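Local coordinates for fibronectin type III domain-containing protein (Simiduia agarivorans, PDB 6P2K), which probably hydrolyses the beta-glucan backbone of xyloglucan, as a glycoside hydrolase family 74 enzyme whose catalytic part is built from seven-bladed beta-propellers, at residues G261-W266 / V286-G291; T226-K231 / T238-Y243. One frame throughout, in Å; residues are numbered along the deposited sequence.

Contact 1: G261-W266 / V286-G291; sequences GNRRYW and VKDRFG
Arg264 and Val286 are the closest approach of the two backbones, 5.8 Å between CA atoms, in paths whose end-to-end directions lie 123° apart; a weak bond from Val286 N to Arg264 O joins them. Asp288 supplies the main polar grip. Its OD2 accepts the backbone N-H of Arg264 at 2.7 Å, met nearly along the C-O axis, while OD1 forms long, weak salt bridges to NH1 of both Arg263 and Arg264, each at 3.4 Å. Two waters also donate to OD1, one held by the carbonyl of Asn262, so the carboxylate is gripped at both oxygens. The stronger partner of the Arg263 guanidinium is Glu260, which takes NH2 in a salt bridge, and Leu234 O takes NH2 of Arg264. These segments join the start of strand 265-270 to the loop linking strands 278-285 and 292-300, at one end of an antiparallel four-stranded propeller blade. Apolar contacts adjoin the charges. CE1 of Tyr265 comes within 3.4 Å of Phe290 CZ in an offset edge-to-face pair, centroids 5.3 Å apart and planes at 60°. Val286 CB sits over the six-membered ring of Trp266, 3.5 Å from its centroid and 10° off the normal; the indole reaches this place with CG between the backbone N and the carbonyl carbon.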
loop_
_atom_site.group_PDB
_atom_site.type_symbol
_atom_site.label_atom_id
_atom_site.label_comp_id
_atom_site.label_asym_id
_atom_site.label_seq_id
_atom_site.Cartn_x
_atom_site.Cartn_y
_atom_site.Cartn_z
ATOM N N GLY B 261 10.013 -20.436 45.755
ATOM C CA GLY B 261 9.430 -21.617 46.350
ATOM C C GLY B 261 9.088 -22.672 45.317
ATOM O O GLY B 261 8.893 -22.391 44.132
ATOM N N ASN B 262 9.042 -23.921 45.784
ATOM C CA ASN B 262 8.523 -25.048 45.007
ATOM C C ASN B 262 9.303 -25.246 43.704
ATOM O O ASN B 262 8.746 -25.230 42.606
ATOM C CB ASN B 262 7.026 -24.853 44.732
ATOM C CG ASN B 262 6.347 -26.123 44.257
ATOM O OD1 ASN B 262 6.653 -27.221 44.727
ATOM N ND2 ASN B 262 5.415 -25.977 43.321
ATOM N N ARG B 263 10.614 -25.444 43.844
ATOM C CA ARG B 263 11.488 -25.672 42.702
ATOM C C ARG B 263 12.349 -26.904 42.940
ATOM O O ARG B 263 12.688 -27.238 44.079
ATOM C CB ARG B 263 12.385 -24.457 42.425
ATOM C CG ARG B 263 11.627 -23.157 42.225
ATOM C CD ARG B 263 10.665 -23.251 41.052
ATOM N NE ARG B 263 10.452 -21.953 40.417
ATOM C CZ ARG B 263 9.890 -21.787 39.222
ATOM N NH1 ARG B 263 9.473 -22.840 38.529
ATOM N NH2 ARG B 263 9.741 -20.567 38.723
ATOM N N ARG B 264 12.711 -27.572 41.844
ATOM C CA ARG B 264 13.453 -28.832 41.904
ATOM C C ARG B 264 14.962 -28.577 41.932
ATOM O O ARG B 264 15.716 -29.025 41.069
ATOM C CB ARG B 264 13.073 -29.720 40.725
ATOM C CG ARG B 264 11.594 -30.037 40.612
ATOM C CD ARG B 264 11.248 -30.355 39.171
ATOM N NE ARG B 264 10.033 -31.150 39.036
ATOM C CZ ARG B 264 8.928 -30.717 38.436
ATOM N NH1 ARG B 264 8.888 -29.493 37.929
ATOM N NH2 ARG B 264 7.864 -31.501 38.347
ATOM N N TYR B 265 15.395 -27.842 42.956
ATOM C CA TYR B 265 16.805 -27.497 43.091
ATOM C C TYR B 265 17.652 -28.755 43.229
ATOM O O TYR B 265 17.300 -29.680 43.964
ATOM C CB TYR B 265 17.012 -26.590 44.303
ATOM C CG TYR B 265 16.301 -25.261 44.206
ATOM C CD1 TYR B 265 16.666 -24.325 43.247
ATOM C CD2 TYR B 265 15.269 -24.939 45.079
ATOM C CE1 TYR B 265 16.022 -23.106 43.154
ATOM C CE2 TYR B 265 14.618 -23.716 44.995
ATOM C CZ TYR B 265 14.999 -22.806 44.030
ATOM O OH TYR B 265 14.360 -21.591 43.932
ATOM N N TRP B 266 18.777 -28.788 42.519
ATOM C CA TRP B 266 19.624 -29.972 42.535
ATOM C C TRP B 266 21.045 -29.590 42.144
ATOM O O TRP B 266 21.307 -28.486 41.658
ATOM C CB TRP B 266 19.049 -31.068 41.624
ATOM C CG TRP B 266 19.268 -30.906 40.132
ATOM C CD1 TRP B 266 19.667 -29.781 39.459
ATOM C CD2 TRP B 266 19.076 -31.917 39.135
ATOM N NE1 TRP B 266 19.749 -30.040 38.112
ATOM C CE2 TRP B 266 19.391 -31.343 37.887
ATOM C CE3 TRP B 266 18.678 -33.258 39.179
ATOM C CZ2 TRP B 266 19.316 -32.062 36.696
ATOM C CZ3 TRP B 266 18.606 -33.968 37.997
ATOM C CH2 TRP B 266 18.921 -33.368 36.772
ATOM N N VAL B 286 16.346 -29.083 37.809
ATOM C CA VAL B 286 15.824 -29.885 36.711
ATOM C C VAL B 286 14.413 -29.406 36.402
ATOM O O VAL B 286 13.620 -29.142 37.314
ATOM C CB VAL B 286 15.860 -31.389 37.052
ATOM C CG1 VAL B 286 15.190 -31.672 38.391
ATOM C CG2 VAL B 286 15.233 -32.214 35.931
ATOM N N LYS B 287 14.126 -29.242 35.106
ATOM C CA LYS B 287 12.828 -28.839 34.564
ATOM C C LYS B 287 12.502 -27.361 34.782
ATOM O O LYS B 287 12.185 -26.656 33.819
ATOM C CB LYS B 287 11.699 -29.705 35.136
ATOM C CG LYS B 287 11.627 -31.104 34.544
ATOM C CD LYS B 287 10.184 -31.578 34.410
ATOM C CE LYS B 287 10.103 -33.098 34.358
ATOM N NZ LYS B 287 9.562 -33.604 33.065
ATOM N N ASP B 288 12.573 -26.882 36.023
ATOM C CA ASP B 288 12.074 -25.549 36.348
ATOM C C ASP B 288 12.881 -24.456 35.653
ATOM O O ASP B 288 14.110 -24.528 35.565
ATOM C CB ASP B 288 12.103 -25.331 37.859
ATOM C CG ASP B 288 11.092 -26.189 38.590
ATOM O OD1 ASP B 288 9.915 -26.209 38.175
ATOM O OD2 ASP B 288 11.474 -26.848 39.576
ATOM N N ARG B 289 12.176 -23.426 35.175
ATOM C CA ARG B 289 12.768 -22.289 34.469
ATOM C C ARG B 289 12.767 -21.072 35.388
ATOM O O ARG B 289 11.725 -20.444 35.597
ATOM C CB ARG B 289 12.005 -21.989 33.181
ATOM C CG ARG B 289 12.062 -23.089 32.141
ATOM C CD ARG B 289 11.525 -22.611 30.793
ATOM N NE ARG B 289 11.754 -23.605 29.750
ATOM C CZ ARG B 289 12.900 -23.744 29.087
ATOM N NH1 ARG B 289 13.927 -22.942 29.344
ATOM N NH2 ARG B 289 13.017 -24.687 28.162
ATOM N N PHE B 290 13.942 -20.726 35.921
ATOM C CA PHE B 290 14.077 -19.512 36.716
ATOM C C PHE B 290 15.437 -18.848 36.540
ATOM O O PHE B 290 15.736 -17.889 37.261
ATOM C CB PHE B 290 13.847 -19.799 38.209
ATOM C CG PHE B 290 14.708 -20.905 38.753
ATOM C CD1 PHE B 290 16.028 -20.672 39.106
ATOM C CD2 PHE B 290 14.194 -22.178 38.913
ATOM C CE1 PHE B 290 16.818 -21.689 39.601
ATOM C CE2 PHE B 290 14.976 -23.195 39.411
ATOM C CZ PHE B 290 16.290 -22.952 39.754
ATOM N N GLY B 291 16.267 -19.324 35.617
ATOM C CA GLY B 291 17.634 -18.851 35.533
ATOM C C GLY B 291 18.569 -19.650 36.421
ATOM O O GLY B 291 18.448 -20.875 36.510
HETATM O O HOH W 1 8.293 -26.983 40.223
HETATM O O HOH W 2 9.358 -23.631 35.127
HETATM O O HOH W 3 8.001 -26.873 36.234
#

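Contact 2: T226-K231 / T238-Y243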
loop_
_atom_site.group_PDB
_atom_site.type_symbol
_atom_site.label_atom_id
_atom_site.label_comp_id
_atom_site.label_asym_id
_atom_site.label_seq_id
_atom_site.Cartn_x
_atom_site.Cartn_y
_atom_site.Cartn_z
ATOM N N THR B 226 20.521 -30.631 48.624
ATOM C CA THR B 226 19.089 -30.521 48.393
ATOM C C THR B 226 18.450 -31.877 48.645
ATOM O O THR B 226 19.007 -32.915 48.275
ATOM C CB THR B 226 18.763 -30.049 46.970
ATOM O OG1 THR B 226 18.830 -31.161 46.070
ATOM C CG2 THR B 226 19.740 -28.975 46.519
ATOM N N TYR B 227 17.284 -31.866 49.285
ATOM C CA TYR B 227 16.590 -33.087 49.662
ATOM C C TYR B 227 15.173 -33.058 49.113
ATOM O O TYR B 227 14.519 -32.011 49.110
ATOM C CB TYR B 227 16.564 -33.264 51.181
ATOM C CG TYR B 227 17.808 -33.910 51.745
ATOM C CD1 TYR B 227 18.919 -33.145 52.081
ATOM C CD2 TYR B 227 17.869 -35.284 51.950
ATOM C CE1 TYR B 227 20.059 -33.733 52.603
ATOM C CE2 TYR B 227 19.002 -35.880 52.472
ATOM C CZ TYR B 227 20.092 -35.101 52.797
ATOM O OH TYR B 227 21.219 -35.692 53.319
ATOM N N ALA B 228 14.704 -34.212 48.653
ATOM C CA ALA B 228 13.430 -34.314 47.962
ATOM C C ALA B 228 12.597 -35.437 48.557
ATOM O O ALA B 228 13.131 -36.393 49.127
ATOM C CB ALA B 228 13.627 -34.571 46.467
ATOM N N GLU B 229 11.281 -35.311 48.409
ATOM C CA GLU B 229 10.388 -36.405 48.756
ATOM C C GLU B 229 10.760 -37.645 47.950
ATOM O O GLU B 229 11.335 -37.557 46.861
ATOM C CB GLU B 229 8.934 -36.012 48.489
ATOM C CG GLU B 229 8.484 -34.721 49.166
ATOM C CD GLU B 229 6.970 -34.592 49.256
ATOM O OE1 GLU B 229 6.272 -35.613 49.057
ATOM O OE2 GLU B 229 6.479 -33.469 49.517
ATOM N N ALA B 230 10.438 -38.812 48.498
ATOM C CA ALA B 230 10.773 -40.083 47.857
ATOM C C ALA B 230 9.674 -40.496 46.875
ATOM O O ALA B 230 9.039 -41.542 47.001
ATOM C CB ALA B 230 11.010 -41.157 48.911
ATOM N N LYS B 231 9.455 -39.637 45.879
ATOM C CA LYS B 231 8.452 -39.883 44.853
ATOM C C LYS B 231 9.121 -40.138 43.515
ATOM O O LYS B 231 10.006 -39.370 43.115
ATOM C CB LYS B 231 7.490 -38.699 44.729
ATOM C CG LYS B 231 6.615 -38.496 45.938
ATOM C CD LYS B 231 6.400 -37.028 46.226
ATOM C CE LYS B 231 4.931 -36.730 46.439
ATOM N NZ LYS B 231 4.586 -35.342 46.038
ATOM N N THR B 238 7.933 -31.640 43.054
ATOM C CA THR B 238 8.312 -30.315 42.592
ATOM C C THR B 238 9.015 -29.457 43.634
ATOM O O THR B 238 9.522 -28.385 43.280
ATOM C CB THR B 238 7.070 -29.556 42.099
ATOM O OG1 THR B 238 6.274 -29.158 43.223
ATOM C CG2 THR B 238 6.232 -30.443 41.192
ATOM N N ASN B 239 9.066 -29.882 44.893
ATOM C CA ASN B 239 9.535 -29.045 45.996
ATOM C C ASN B 239 10.794 -29.666 46.600
ATOM O O ASN B 239 10.719 -30.445 47.552
ATOM C CB ASN B 239 8.426 -28.880 47.045
ATOM C CG ASN B 239 8.775 -27.860 48.114
ATOM O OD1 ASN B 239 9.524 -26.915 47.869
ATOM N ND2 ASN B 239 8.224 -28.044 49.308
ATOM N N PHE B 240 11.951 -29.314 46.044
ATOM C CA PHE B 240 13.236 -29.715 46.604
ATOM C C PHE B 240 13.733 -28.597 47.509
ATOM O O PHE B 240 13.718 -27.425 47.117
ATOM C CB PHE B 240 14.271 -29.991 45.509
ATOM C CG PHE B 240 13.921 -31.128 44.576
ATOM C CD1 PHE B 240 12.698 -31.781 44.645
ATOM C CD2 PHE B 240 14.836 -31.543 43.620
ATOM C CE1 PHE B 240 12.397 -32.819 43.776
ATOM C CE2 PHE B 240 14.542 -32.576 42.750
ATOM C CZ PHE B 240 13.322 -33.217 42.830
ATOM N N LEU B 241 14.177 -28.950 48.711
ATOM C CA LEU B 241 14.602 -27.960 49.688
ATOM C C LEU B 241 16.111 -28.020 49.895
ATOM O O LEU B 241 16.726 -29.085 49.818
ATOM C CB LEU B 241 13.872 -28.153 51.019
ATOM C CG LEU B 241 12.397 -27.755 50.943
ATOM C CD1 LEU B 241 11.697 -27.946 52.276
ATOM C CD2 LEU B 241 12.266 -26.314 50.460
ATOM N N VAL B 242 16.697 -26.854 50.161
ATOM C CA VAL B 242 18.143 -26.677 50.223
ATOM C C VAL B 242 18.562 -26.541 51.677
ATOM O O VAL B 242 17.933 -25.812 52.453
ATOM C CB VAL B 242 18.586 -25.448 49.406
ATOM C CG1 VAL B 242 20.092 -25.467 49.192
ATOM C CG2 VAL B 242 17.846 -25.407 48.078
ATOM N N TYR B 243 19.636 -27.238 52.045
ATOM C CA TYR B 243 20.096 -27.272 53.424
ATOM C C TYR B 243 21.608 -27.133 53.463
ATOM O O TYR B 243 22.302 -27.294 52.456
ATOM C CB TYR B 243 19.681 -28.567 54.131
ATOM C CG TYR B 243 18.194 -28.813 54.185
ATOM C CD1 TYR B 243 17.531 -29.412 53.122
ATOM C CD2 TYR B 243 17.454 -28.462 55.309
ATOM C CE1 TYR B 243 16.173 -29.647 53.171
ATOM C CE2 TYR B 243 16.094 -28.693 55.368
ATOM C CZ TYR B 243 15.459 -29.286 54.296
ATOM O OH TYR B 243 14.106 -29.519 54.345
HETATM O O HOH W 4 10.435 -33.203 47.161
#
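Asn239 meets the 226-231 segment through a water, which donates to its carbonyl O and accepts from Glu229 N, spanning the hairpin where the strands have parted. Next, Phe240 presents one ring face to Ala228: the methyl CB lies 3.7 Å from the ring centroid and 23° off the normal, nearest to CE1. Its CG stands anti to the carbonyl carbon (chi1 -62°), the torsion that carries the ring over this methyl. A serine in place of Phe240 would probably leave the Ala228 methyl without its aromatic cover and open a gap beside Lys212 of strand 210-216. Leu241 forms the hydrogen-bonded antiparallel pair with Tyr227: Tyr227 N reaches Leu241 O at 2.9 Å, and Leu241 N returns to Tyr227 O at 3.1 Å. Val242 then pairs with Thr226 in a non-hydrogen-bonded position, CA atoms 4.4 Å apart, where Thr226 CA also makes a C-H...O contact with Leu241 O. Tyr243 crosses Tyr227 at about a right angle, their CD1 atoms 4.1 Å apart. With two direct backbone bonds, one C-H...O contact, a water bridge where the strands part and side chains that meet through carbon alone, the central strands of this propeller blade are joined by peptide pairing and apolar packing, with no direct polar bond between side chains across the pair.

Contact 2 is the more buried, lying within one four-stranded blade between strands 222-228 and 241-246; contact 1 is partly buried and belongs to the next blade along the chain, where a strand start meets a loop. Their chemistry follows: regular backbone pairing with apolar side chains in contact 2, a carboxylate, two arginines and bridging waters in contact 1. Contact 1 also lies nearer a metal site, with Val286 about 8 Å from a bound zinc ion against about 14 Å for Phe240, both measured from the side chain. The two meet directly: Arg263 O probably accepts from Phe240 N at 3.0 Å, and Asn262 OD1 lies 2.5 Å from Thr238 OG1, a probable hydrogen bond.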